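Local atomic coordinates of ribokinase (Arabidopsis thaliana, PDB entry 6ILS), a protein that catalyses the ATP- and magnesium-dependent phosphorylation of D-ribose at O-5, giving D-ribose 5-phosphate for nucleotide and amino-acid synthesis or the pentose phosphate pathway. Residues A50-P55 and T262-V267; Q152-V157 and V162-D167; Y57-L62 and L130-N135; T191-L196 and E205-A210; I145-N150 and G169-P174. All coordinates share one frame; numbering follows the deposited sequence.

Contact 1 of 5, residues A50-P55 and T262-V267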
# COMPACT_ATOMS: atom_id res chain seq x y z
N ALA B 50 12.79 14.27 16.62
CA ALA B 50 11.68 14.56 17.54
C ALA B 50 11.73 13.64 18.77
O ALA B 50 11.62 14.14 19.86
CB ALA B 50 10.37 14.43 16.83
N LYS B 51 12.00 12.36 18.57
CA LYS B 51 12.07 11.38 19.68
C LYS B 51 13.28 11.65 20.58
O LYS B 51 13.21 11.32 21.73
CB LYS B 51 12.12 9.95 19.16
CG LYS B 51 10.84 9.48 18.51
CD LYS B 51 10.51 8.07 18.89
CE LYS B 51 9.50 7.40 18.00
NZ LYS B 51 9.38 5.97 18.35
N LEU B 52 14.32 12.30 20.07
CA LEU B 52 15.53 12.66 20.85
C LEU B 52 15.33 13.99 21.59
O LEU B 52 16.30 14.49 22.09
CB LEU B 52 16.76 12.71 19.95
CG LEU B 52 17.20 11.40 19.33
CD1 LEU B 52 18.33 11.63 18.36
CD2 LEU B 52 17.62 10.38 20.37
N MET B 53 14.11 14.48 21.56
CA MET B 53 13.69 15.70 22.27
C MET B 53 14.40 16.96 21.76
O MET B 53 14.71 17.81 22.56
CB MET B 53 13.83 15.56 23.78
CG MET B 53 13.26 14.27 24.28
SD MET B 53 11.51 14.27 24.02
CE MET B 53 11.01 15.75 24.87
N TYR B 54 14.66 17.04 20.46
CA TYR B 54 15.16 18.31 19.89
C TYR B 54 14.05 18.88 19.00
O TYR B 54 13.48 18.09 18.30
CB TYR B 54 16.45 18.15 19.11
CG TYR B 54 17.12 19.49 18.93
CD1 TYR B 54 17.90 20.03 19.93
CD2 TYR B 54 16.92 20.23 17.79
CE1 TYR B 54 18.49 21.26 19.79
CE2 TYR B 54 17.49 21.47 17.64
CZ TYR B 54 18.27 21.99 18.64
OH TYR B 54 18.85 23.21 18.49
N PRO B 55 13.72 20.18 19.08
CA PRO B 55 12.67 20.79 18.28
C PRO B 55 12.91 20.43 16.82
O PRO B 55 13.89 20.82 16.32
CB PRO B 55 12.89 22.29 18.44
CG PRO B 55 13.62 22.43 19.73
CD PRO B 55 14.38 21.15 19.94
N THR B 262 22.19 9.24 11.20
CA THR B 262 22.44 10.57 10.65
C THR B 262 21.69 11.65 11.42
O THR B 262 22.26 12.68 11.78
CB THR B 262 22.03 10.63 9.15
OG1 THR B 262 22.69 9.56 8.45
CG2 THR B 262 22.45 11.95 8.54
N ALA B 263 20.43 11.40 11.76
CA ALA B 263 19.69 12.38 12.54
C ALA B 263 20.21 12.55 13.97
O ALA B 263 20.20 13.66 14.51
CB ALA B 263 18.18 12.01 12.56
N ALA B 264 20.67 11.46 14.59
CA ALA B 264 21.17 11.53 15.97
C ALA B 264 22.50 12.29 16.00
O ALA B 264 22.77 13.09 16.90
CB ALA B 264 21.35 10.11 16.57
N PHE B 265 23.31 12.05 14.98
CA PHE B 265 24.54 12.83 14.82
C PHE B 265 24.20 14.32 14.73
O PHE B 265 24.83 15.15 15.39
CB PHE B 265 25.30 12.36 13.57
CG PHE B 265 26.57 13.12 13.32
CD1 PHE B 265 26.56 14.33 12.64
CD2 PHE B 265 27.78 12.60 13.75
CE1 PHE B 265 27.74 15.04 12.42
CE2 PHE B 265 28.97 13.31 13.53
CZ PHE B 265 28.94 14.51 12.86
N ALA B 266 23.20 14.67 13.93
CA ALA B 266 22.79 16.08 13.73
C ALA B 266 22.32 16.71 15.03
O ALA B 266 22.64 17.84 15.28
CB ALA B 266 21.73 16.16 12.66
N VAL B 267 21.58 15.95 15.83
CA VAL B 267 21.06 16.47 17.12
C VAL B 267 22.24 16.71 18.05
O VAL B 267 22.31 17.74 18.63
CB VAL B 267 20.06 15.48 17.73
CG1 VAL B 267 19.78 15.82 19.18
CG2 VAL B 267 18.79 15.40 16.91

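Contact 2 of 5, residues Q152-V157 and V162-D167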
# COMPACT_ATOMS: atom_id res chain seq x y z
N GLN B 152 18.06 24.44 -3.87
CA GLN B 152 17.50 25.68 -3.37
C GLN B 152 17.53 25.77 -1.85
O GLN B 152 17.76 26.85 -1.29
CB GLN B 152 16.05 25.84 -3.88
CG GLN B 152 15.94 25.95 -5.40
CD GLN B 152 14.50 26.03 -5.87
OE1 GLN B 152 13.73 26.91 -5.44
NE2 GLN B 152 14.11 25.10 -6.73
N VAL B 153 17.29 24.66 -1.17
CA VAL B 153 17.30 24.67 0.29
C VAL B 153 18.72 24.91 0.81
O VAL B 153 18.95 25.75 1.68
CB VAL B 153 16.74 23.34 0.86
CG1 VAL B 153 17.03 23.23 2.36
CG2 VAL B 153 15.25 23.26 0.59
N ALA B 154 19.67 24.16 0.27
CA ALA B 154 21.05 24.24 0.73
C ALA B 154 21.60 25.65 0.53
O ALA B 154 22.22 26.22 1.43
CB ALA B 154 21.90 23.23 0.02
N LYS B 155 21.34 26.22 -0.65
CA LYS B 155 21.80 27.58 -0.95
C LYS B 155 21.18 28.61 -0.03
O LYS B 155 21.83 29.57 0.38
CB LYS B 155 21.51 27.94 -2.42
CG LYS B 155 22.47 27.25 -3.37
CD LYS B 155 22.26 27.68 -4.81
CE LYS B 155 23.23 26.92 -5.70
NZ LYS B 155 23.21 27.39 -7.12
N ALA B 156 19.92 28.39 0.35
CA ALA B 156 19.22 29.30 1.26
C ALA B 156 19.82 29.25 2.66
O ALA B 156 19.65 30.17 3.45
CB ALA B 156 17.73 28.97 1.31
N VAL B 157 20.50 28.15 2.99
CA VAL B 157 21.07 28.04 4.32
C VAL B 157 22.48 28.58 4.35
O VAL B 157 22.81 29.36 5.22
CB VAL B 157 21.10 26.60 4.82
CG1 VAL B 157 21.64 26.61 6.21
CG2 VAL B 157 19.70 26.00 4.81
N VAL B 162 24.13 28.21 8.75
CA VAL B 162 23.83 27.04 9.61
C VAL B 162 24.21 25.74 8.87
O VAL B 162 24.15 25.69 7.65
CB VAL B 162 22.33 27.05 10.08
CG1 VAL B 162 21.62 28.32 9.60
CG2 VAL B 162 21.56 25.80 9.62
N PRO B 163 24.61 24.69 9.61
CA PRO B 163 25.13 23.48 8.93
C PRO B 163 24.08 22.69 8.14
O PRO B 163 22.94 22.53 8.58
CB PRO B 163 25.68 22.64 10.08
CG PRO B 163 25.01 23.16 11.30
CD PRO B 163 24.68 24.58 11.07
N VAL B 164 24.47 22.21 6.96
CA VAL B 164 23.60 21.41 6.12
C VAL B 164 24.21 20.04 5.90
O VAL B 164 25.35 19.93 5.44
CB VAL B 164 23.37 22.07 4.74
CG1 VAL B 164 22.46 21.21 3.88
CG2 VAL B 164 22.79 23.45 4.93
N ILE B 165 23.44 19.01 6.22
CA ILE B 165 23.86 17.63 6.02
C ILE B 165 23.07 16.99 4.90
O ILE B 165 21.83 17.02 4.90
CB ILE B 165 23.68 16.79 7.34
CG1 ILE B 165 24.44 17.44 8.49
CG2 ILE B 165 24.10 15.34 7.09
CD1 ILE B 165 24.31 16.71 9.83
N LEU B 166 23.78 16.40 3.95
CA LEU B 166 23.16 15.67 2.87
C LEU B 166 23.44 14.19 3.02
O LEU B 166 24.59 13.73 2.89
CB LEU B 166 23.64 16.18 1.50
CG LEU B 166 23.18 15.36 0.30
CD1 LEU B 166 21.66 15.45 0.08
CD2 LEU B 166 23.93 15.81 -0.97
N ASP B 167 22.39 13.44 3.32
CA ASP B 167 22.43 11.99 3.35
C ASP B 167 22.34 11.56 1.91
O ASP B 167 21.52 12.09 1.15
CB ASP B 167 21.28 11.45 4.22
CG ASP B 167 21.08 9.95 4.10
OD1 ASP B 167 22.00 9.24 3.67
OD2 ASP B 167 19.96 9.48 4.44

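Contact 3 of 5, residues Y57-L62 and L130-N135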
# COMPACT_ATOMS: atom_id res chain seq x y z
N TYR B 57 11.29 20.09 12.75
CA TYR B 57 10.31 20.36 11.71
C TYR B 57 10.57 19.43 10.53
O TYR B 57 11.72 19.20 10.16
CB TYR B 57 10.41 21.81 11.21
CG TYR B 57 9.84 22.81 12.18
CD1 TYR B 57 10.55 23.16 13.33
CD2 TYR B 57 8.60 23.38 11.97
CE1 TYR B 57 10.03 24.05 14.24
CE2 TYR B 57 8.07 24.28 12.88
CZ TYR B 57 8.79 24.62 14.00
OH TYR B 57 8.28 25.51 14.91
N PHE B 58 9.50 18.93 9.91
CA PHE B 58 9.61 18.18 8.68
C PHE B 58 8.98 18.99 7.57
O PHE B 58 7.81 19.38 7.66
CB PHE B 58 8.94 16.80 8.80
CG PHE B 58 8.88 16.04 7.50
CD1 PHE B 58 10.05 15.72 6.81
CD2 PHE B 58 7.68 15.62 6.98
CE1 PHE B 58 10.03 15.03 5.62
CE2 PHE B 58 7.63 14.91 5.78
CZ PHE B 58 8.82 14.60 5.10
N VAL B 59 9.76 19.27 6.53
CA VAL B 59 9.26 19.92 5.33
C VAL B 59 9.14 18.90 4.20
O VAL B 59 10.14 18.32 3.74
CB VAL B 59 10.18 21.08 4.88
CG1 VAL B 59 9.62 21.75 3.61
CG2 VAL B 59 10.35 22.07 6.01
N GLY B 60 7.92 18.66 3.75
CA GLY B 60 7.71 17.59 2.81
C GLY B 60 6.37 17.73 2.12
O GLY B 60 5.58 18.60 2.48
N ARG B 61 6.13 16.85 1.16
CA ARG B 61 4.90 16.86 0.35
C ARG B 61 4.21 15.52 0.42
O ARG B 61 4.84 14.49 0.17
CB ARG B 61 5.22 17.19 -1.11
CG ARG B 61 5.72 18.60 -1.33
CD ARG B 61 4.69 19.59 -0.84
NE ARG B 61 5.10 20.97 -1.06
CZ ARG B 61 5.72 21.71 -0.15
NH1 ARG B 61 6.02 21.19 1.05
NH2 ARG B 61 6.04 22.96 -0.42
N LEU B 62 2.92 15.55 0.74
CA LEU B 62 2.11 14.35 0.85
C LEU B 62 0.95 14.40 -0.13
O LEU B 62 0.56 15.49 -0.55
CB LEU B 62 1.55 14.20 2.26
CG LEU B 62 2.59 14.09 3.38
CD1 LEU B 62 1.87 13.96 4.71
CD2 LEU B 62 3.46 12.89 3.11
N LEU B 130 10.85 28.76 2.52
CA LEU B 130 12.25 28.81 2.93
C LEU B 130 12.47 29.51 4.26
O LEU B 130 13.59 29.53 4.76
CB LEU B 130 13.10 29.50 1.87
CG LEU B 130 13.24 28.81 0.52
CD1 LEU B 130 14.07 29.68 -0.42
CD2 LEU B 130 13.86 27.43 0.67
N GLU B 131 11.43 30.11 4.83
CA GLU B 131 11.59 30.80 6.10
C GLU B 131 12.01 29.84 7.21
O GLU B 131 12.79 30.20 8.09
CB GLU B 131 10.31 31.52 6.51
CG GLU B 131 9.14 30.57 6.79
CD GLU B 131 8.11 31.17 7.72
OE1 GLU B 131 8.35 32.28 8.25
OE2 GLU B 131 7.05 30.53 7.92
N ILE B 132 11.51 28.61 7.16
CA ILE B 132 11.80 27.67 8.23
C ILE B 132 13.25 27.21 8.15
O ILE B 132 13.89 27.06 9.19
CB ILE B 132 10.83 26.44 8.22
CG1 ILE B 132 11.08 25.56 9.45
CG2 ILE B 132 10.93 25.65 6.93
CD1 ILE B 132 11.06 26.31 10.77
N VAL B 133 13.78 27.04 6.94
CA VAL B 133 15.16 26.61 6.80
C VAL B 133 16.09 27.76 7.19
O VAL B 133 17.16 27.54 7.76
CB VAL B 133 15.49 26.09 5.37
CG1 VAL B 133 14.47 25.05 4.94
CG2 VAL B 133 15.57 27.21 4.35
N ARG B 134 15.65 28.99 6.95
CA ARG B 134 16.44 30.15 7.35
C ARG B 134 16.47 30.33 8.87
O ARG B 134 17.36 31.00 9.40
CB ARG B 134 15.90 31.41 6.67
CG ARG B 134 16.20 31.44 5.18
CD ARG B 134 15.87 32.78 4.57
NE ARG B 134 16.11 32.79 3.13
CZ ARG B 134 15.15 32.77 2.21
NH1 ARG B 134 15.47 32.79 0.92
NH2 ARG B 134 13.87 32.75 2.57
N ASN B 135 15.51 29.73 9.57
CA ASN B 135 15.51 29.78 11.04
C ASN B 135 16.09 28.53 11.69
O ASN B 135 16.09 28.42 12.92
CB ASN B 135 14.09 30.00 11.57
CG ASN B 135 13.56 31.38 11.26
OD1 ASN B 135 14.31 32.29 10.89
ND2 ASN B 135 12.25 31.56 11.41

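Contact 4 of 5, residues T191-L196 and E205-A210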
# COMPACT_ATOMS: atom_id res chain seq x y z
N THR B 191 28.80 1.90 -0.05
CA THR B 191 28.38 1.71 -1.43
C THR B 191 28.08 3.04 -2.12
O THR B 191 28.45 3.25 -3.27
CB THR B 191 27.16 0.80 -1.49
OG1 THR B 191 27.48 -0.43 -0.83
CG2 THR B 191 26.75 0.52 -2.93
N GLU B 192 27.44 3.96 -1.40
CA GLU B 192 27.15 5.28 -1.94
C GLU B 192 28.42 6.07 -2.17
O GLU B 192 28.52 6.82 -3.14
CB GLU B 192 26.21 6.05 -1.00
CG GLU B 192 24.83 5.41 -0.95
CD GLU B 192 24.02 5.79 0.28
OE1 GLU B 192 24.53 6.52 1.17
OE2 GLU B 192 22.86 5.34 0.34
N LEU B 193 29.39 5.90 -1.28
CA LEU B 193 30.66 6.61 -1.42
C LEU B 193 31.42 6.11 -2.64
O LEU B 193 32.03 6.89 -3.36
CB LEU B 193 31.51 6.45 -0.17
CG LEU B 193 32.91 7.07 -0.18
CD1 LEU B 193 32.88 8.58 -0.29
CD2 LEU B 193 33.65 6.63 1.10
N SER B 194 31.38 4.80 -2.86
CA SER B 194 32.01 4.18 -4.02
C SER B 194 31.32 4.57 -5.32
O SER B 194 31.99 4.88 -6.31
CB SER B 194 32.02 2.66 -3.88
OG SER B 194 32.49 2.04 -5.06
N ARG B 195 29.99 4.53 -5.33
CA ARG B 195 29.23 4.92 -6.51
C ARG B 195 29.52 6.37 -6.89
O ARG B 195 29.80 6.67 -8.05
CB ARG B 195 27.73 4.74 -6.28
CG ARG B 195 26.89 5.10 -7.49
CD ARG B 195 25.47 5.43 -7.08
NE ARG B 195 24.96 4.47 -6.11
CZ ARG B 195 24.29 4.79 -5.00
NH1 ARG B 195 23.88 3.83 -4.18
NH2 ARG B 195 24.03 6.07 -4.72
N LEU B 196 29.45 7.26 -5.90
CA LEU B 196 29.66 8.69 -6.09
C LEU B 196 31.08 9.06 -6.53
O LEU B 196 31.28 9.98 -7.32
CB LEU B 196 29.33 9.45 -4.80
CG LEU B 196 30.04 10.79 -4.63
CD1 LEU B 196 29.36 11.86 -5.47
CD2 LEU B 196 30.15 11.20 -3.18
N GLU B 205 41.90 2.45 3.91
CA GLU B 205 42.75 3.26 3.04
C GLU B 205 41.96 3.71 1.81
O GLU B 205 41.98 4.88 1.46
CB GLU B 205 43.99 2.48 2.60
CG GLU B 205 44.86 3.24 1.61
CD GLU B 205 45.52 4.47 2.23
OE1 GLU B 205 45.62 4.54 3.48
OE2 GLU B 205 45.94 5.36 1.46
N GLN B 206 41.27 2.77 1.17
CA GLN B 206 40.43 3.08 0.01
C GLN B 206 39.34 4.10 0.35
O GLN B 206 39.10 5.05 -0.39
CB GLN B 206 39.80 1.80 -0.55
CG GLN B 206 40.79 0.93 -1.32
CD GLN B 206 40.19 -0.37 -1.83
OE1 GLN B 206 39.15 -0.82 -1.35
NE2 GLN B 206 40.85 -0.97 -2.81
N ILE B 207 38.70 3.90 1.50
CA ILE B 207 37.65 4.83 1.94
C ILE B 207 38.24 6.22 2.13
O ILE B 207 37.67 7.20 1.68
CB ILE B 207 36.99 4.34 3.24
CG1 ILE B 207 36.16 3.07 2.94
CG2 ILE B 207 36.14 5.43 3.86
CD1 ILE B 207 35.70 2.32 4.19
N SER B 208 39.40 6.31 2.77
CA SER B 208 40.04 7.60 2.99
C SER B 208 40.37 8.32 1.68
O SER B 208 40.28 9.54 1.59
CB SER B 208 41.32 7.42 3.81
OG SER B 208 41.02 6.74 5.02
N GLN B 209 40.76 7.54 0.67
CA GLN B 209 41.06 8.12 -0.62
C GLN B 209 39.78 8.46 -1.39
O GLN B 209 39.75 9.43 -2.16
CB GLN B 209 41.95 7.17 -1.43
CG GLN B 209 43.37 7.10 -0.89
CD GLN B 209 43.88 8.46 -0.43
OE1 GLN B 209 44.14 9.35 -1.25
NE2 GLN B 209 44.02 8.64 0.88
N ALA B 210 38.73 7.68 -1.18
CA ALA B 210 37.44 8.04 -1.77
C ALA B 210 36.97 9.36 -1.16
O ALA B 210 36.44 10.23 -1.87
CB ALA B 210 36.42 6.93 -1.57

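Contact 5 of 5, residues I145-N150 and G169-P174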
# COMPACT_ATOMS: atom_id res chain seq x y z
N ILE B 145 13.91 13.45 -2.92
CA ILE B 145 13.13 14.55 -3.50
C ILE B 145 14.01 15.18 -4.61
O ILE B 145 15.20 14.85 -4.71
CB ILE B 145 12.70 15.62 -2.45
CG1 ILE B 145 13.92 16.43 -1.99
CG2 ILE B 145 11.97 14.98 -1.25
CD1 ILE B 145 13.61 17.57 -1.08
N PRO B 146 13.43 16.06 -5.45
CA PRO B 146 14.23 16.50 -6.61
C PRO B 146 15.53 17.25 -6.28
O PRO B 146 15.56 18.04 -5.35
CB PRO B 146 13.27 17.44 -7.35
CG PRO B 146 11.92 16.90 -7.03
CD PRO B 146 12.02 16.44 -5.59
N ASP B 147 16.58 17.01 -7.06
CA ASP B 147 17.84 17.75 -6.96
C ASP B 147 17.60 19.25 -6.87
O ASP B 147 18.26 19.95 -6.11
CB ASP B 147 18.74 17.44 -8.16
CG ASP B 147 19.36 16.04 -8.10
OD1 ASP B 147 19.54 15.51 -6.99
OD2 ASP B 147 19.68 15.48 -9.17
N SER B 148 16.64 19.74 -7.64
CA SER B 148 16.40 21.18 -7.73
C SER B 148 15.98 21.76 -6.40
O SER B 148 16.42 22.83 -6.01
CB SER B 148 15.33 21.49 -8.77
OG SER B 148 14.86 22.81 -8.58
N ILE B 149 15.11 21.03 -5.70
CA ILE B 149 14.64 21.45 -4.39
C ILE B 149 15.77 21.40 -3.37
O ILE B 149 15.93 22.32 -2.57
CB ILE B 149 13.46 20.56 -3.94
CG1 ILE B 149 12.30 20.71 -4.93
CG2 ILE B 149 13.02 20.93 -2.52
CD1 ILE B 149 11.80 22.14 -5.06
N ASN B 150 16.56 20.32 -3.39
CA ASN B 150 17.70 20.24 -2.47
C ASN B 150 18.68 21.39 -2.67
O ASN B 150 19.21 21.94 -1.71
CB ASN B 150 18.45 18.92 -2.63
CG ASN B 150 17.81 17.79 -1.85
OD1 ASN B 150 17.15 18.01 -0.83
ND2 ASN B 150 18.00 16.57 -2.32
N GLY B 169 21.63 8.68 0.83
CA GLY B 169 20.59 7.69 0.65
C GLY B 169 19.46 8.19 -0.23
O GLY B 169 19.06 9.36 -0.15
N GLY B 170 18.96 7.30 -1.08
CA GLY B 170 17.88 7.61 -2.01
C GLY B 170 18.27 7.22 -3.43
O GLY B 170 18.72 6.10 -3.67
N MET B 171 18.11 8.16 -4.36
CA MET B 171 18.40 7.91 -5.76
C MET B 171 19.86 7.56 -6.01
O MET B 171 20.76 8.09 -5.35
CB MET B 171 18.00 9.12 -6.60
CG MET B 171 16.54 9.51 -6.45
SD MET B 171 16.10 10.93 -7.47
CE MET B 171 17.43 12.06 -7.06
N ASP B 172 20.10 6.68 -6.98
CA ASP B 172 21.44 6.22 -7.30
C ASP B 172 22.10 7.07 -8.39
O ASP B 172 23.11 6.68 -8.97
CB ASP B 172 21.41 4.75 -7.72
CG ASP B 172 20.98 3.83 -6.59
OD1 ASP B 172 20.98 4.29 -5.42
OD2 ASP B 172 20.64 2.66 -6.87
N THR B 173 21.54 8.25 -8.64
CA THR B 173 22.07 9.15 -9.66
C THR B 173 23.25 9.96 -9.14
O THR B 173 23.38 10.15 -7.92
CB THR B 173 20.98 10.11 -10.17
OG1 THR B 173 20.53 10.93 -9.08
CG2 THR B 173 19.82 9.34 -10.75
N PRO B 174 24.12 10.44 -10.05
CA PRO B 174 25.23 11.29 -9.59
C PRO B 174 24.71 12.52 -8.85
O PRO B 174 23.62 12.99 -9.15
CB PRO B 174 25.94 11.69 -10.89
CG PRO B 174 25.60 10.59 -11.85
CD PRO B 174 24.20 10.16 -11.49

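Contact 1 of 5, residues A50-P55 and T262-V267
V267 N donates to A263 O at 3.0 Å, a helical bond that fixes the turn from which V267 faces L52 and Y54. Across the contact everything is apolar. L52 is the first residue after helix 41-51 to leave helical angles, and its CG lies anti to the carbonyl carbon (chi1 -66°), which sends the isobutyl group out to the helix at 262-267. One branch does the touching: L52 CD1 sits 3.7 Å from A264 CA, beside the small methyl of that alanine, and reaches V267 CG2 at 4.1 Å. The other methyl of the valine, V267 CG1, meets Y54 CB at 4.1 Å, so its two branches serve two partners. Y54 makes its closest approach through CB rather than its ring; P55 CD lies 3.3 Å above one face of the Y54 ring, toward the rim, and the hydroxyl is hydrogen-bonded to P3 O. Between L52 and Y54 the chain turns at M53, whose phi of 64° is in the left-handed region. F281 and V305, from helices 275-289 and 302-312, also pack on L52. Helix 257-270 begins within the GAGD motif of PfkB kinases, whose aspartate, D259, is the predicted proton acceptor; the contact packs this helix against the turn after helix 41-51 in the alpha/beta ribokinase fold.

Contact 2 of 5, residues Q152-V157 and V162-D167
V157 closes the underside of helix 147-158 onto V162 and V164, within the beta-alpha-beta crossover made by strand 138-143, this helix and strand 164-170. Starting at its root, V157 CB already touches V164 CG2 at 3.6 Å, which shows how near the helix backbone comes to the strand. From there the side chain forks. CG1, anti to the backbone N (chi1 -178°), points into the corner between the two strand-side valines: it is 3.5 Å from V162 CG2 and 3.6 Å from V164 CG2. The same methyl comes within 3.0 Å of V162 O, a carbon-to-oxygen approach so short that its exact value is doubtful. The second branch, V157 CG2, meets V164 CG2 at 4.0 Å, so a single methyl of V164 is shared by three atoms of V157. V157 and V162 cross at about a right angle, whereas V164 meets V157 on a slant. V162 has a nearly eclipsed chi1 of -4°, and its side chain may be strained or less surely placed than the other two. On the strand, V164 also packs on L141 of the neighbouring strand 138-143, while its backbone N is hydrogen-bonded to D184 OD2. One turn earlier in the helix the gap is wider, and A154 CB approaches V164 CG1 at 4.4 Å.

Contact 3 of 5, residues Y57-L62 and L130-N135
I132 lays its terminal methyl over the ring of Y57, a CH-pi contact on the flat of the aromatic. I132 CD1 stands 3.9 Å from the Y57 ring centroid and only 8° off the normal, so it points almost straight down on the middle of the ring and is about equally far from several carbons, Y57 CG and CD2 both at 4.0 Å. I132 CG1 follows at the ring's root, 4.1 Å from Y57 CG. The isoleucine gets there with CG1 anti to the backbone N (chi1 -174°), a setting that wedges CG2 between the backbone N and the carbonyl carbon and turns that branch to a second partner, V59: the two CG2 methyls of I132 and V59 lie 3.7 Å apart, their side chains sliding past each other in opposite directions. One isoleucine thus straddles two residues that alternate along the strand and face the same way. Were Y57 an alanine, I132 CD1 would probably lose the ring face it rests on, and a gap would open beneath the short helix. Farther along, R61 NH1 donates to G60 O at 3.0 Å, coming from above the carbonyl plane, while the oxygen lies in the plane of the guanidinium. H83 stacks with the Y57 ring. Strand 56-63 lies between strands 87-90 and 5-8 of the large sheet; I132 also packs on V6 of strand 5-8, and V133 touches both V8 and V153 of helix 147-158, so the short helix 131-134 lies on the sheet beside helix 147-158.

Contact 4 of 5, residues T191-L196 and E205-A210
Just after the NxxE motif of the PfkB family, which in relatives is linked to magnesium and phosphate binding, L193 packs on I207 and A210 and so joins helix 190-197 to the next helix, 204-216. The leucine has CG anti to the backbone N (chi1 176°), which carries the isopropyl end toward the second helix. A210 presents its CB to the whole fork: it lies 3.8 Å from L193 CG, 3.9 Å from L193 CD2 and 4.1 Å from L193 CD1. A210 offers just one methyl, and the leucine closes round it. CD2 does double duty, meeting I207 CG2 at 3.9 Å one turn earlier in the second helix, where the two side chains cross at about a right angle. With only the methyl of an alanine in place of L193, A210 CB and the CG2 branch of I207 are likely to face a gap between the helices. T201 of the connecting loop and C214 also touch L193, while I207 leans on F234 and on L226, a predicted ATP-binding residue. At the start of the first helix E192 N is hydrogen-bonded to N189 OD1, within that same motif. Between the two segments themselves no hydrogen bond or charge pair forms; the buried contact is plain van der Waals packing of aliphatic groups, so between these two segments the fit rests on shape and not on bond direction.

Contact 5 of 5, residues I145-N150 and G169-P174
The backbone at I145 is extended and turns at P146, the N-cap residue, into helix 147-158, while the facing chain comes off the end of strand 164-170 through G170; the nearest alpha carbons, of I145 and G170, stay 8.5 Å apart. Both segments belong to the beta-alpha-beta unit of strands 138-143 and 164-170, at the end where helix 147-158 begins. G170 has a phi of 128°, and with any side chain the beta carbon would jam against the carbonyl O of G169. In the first turn of the helix P146 O accepts from N150 N at 3.2 Å. With the backbones so far apart, M171 spans the gap. Its CG lies anti to the carbonyl carbon and the chain runs straight through chi2, then bends at chi3 (-49°), which swings the terminal methyl across to the carbonyl of I145 and the carboxylate of D147. The I145 side chain points away, so its backbone oxygen makes the touch, I145 O to M171 CE at 4.3 Å. This is loose packing of a methyl beside oxygens. The carboxylate has its real partner in R143, whose NH2 forms a salt bridge with D147 OD1 and whose NH1 holds T173 O; M171 also packs on R143 and on M118. The neighbouring E144 lines the ribose pocket, and the M171 side chain is about 10 Å from the bound sugar. D147 and M171 approach on a slant, M171 CE ending 4.0 Å from D147 OD1.

Contact 1 spans most of the chain, and the other four fall between its segments: contact 3 first, then contact 5 with contact 2 inside it, then contact 4. Contacts 2 and 5 share helix 147-158 and strand 164-170, their centres 13 Å apart. Contact 2 also touches contact 3, with V153 on V133, and contact 1, where I165 meets T262 and A266. V164 and I165 therefore face helices 147-158 and 257-270, which cover opposite sides of the large sheet. Contact 4, about 31 Å from contact 3 between centres, joins contact 5 through the R195-D172 salt bridge, bringing together elements close to the ATP and ribose sites.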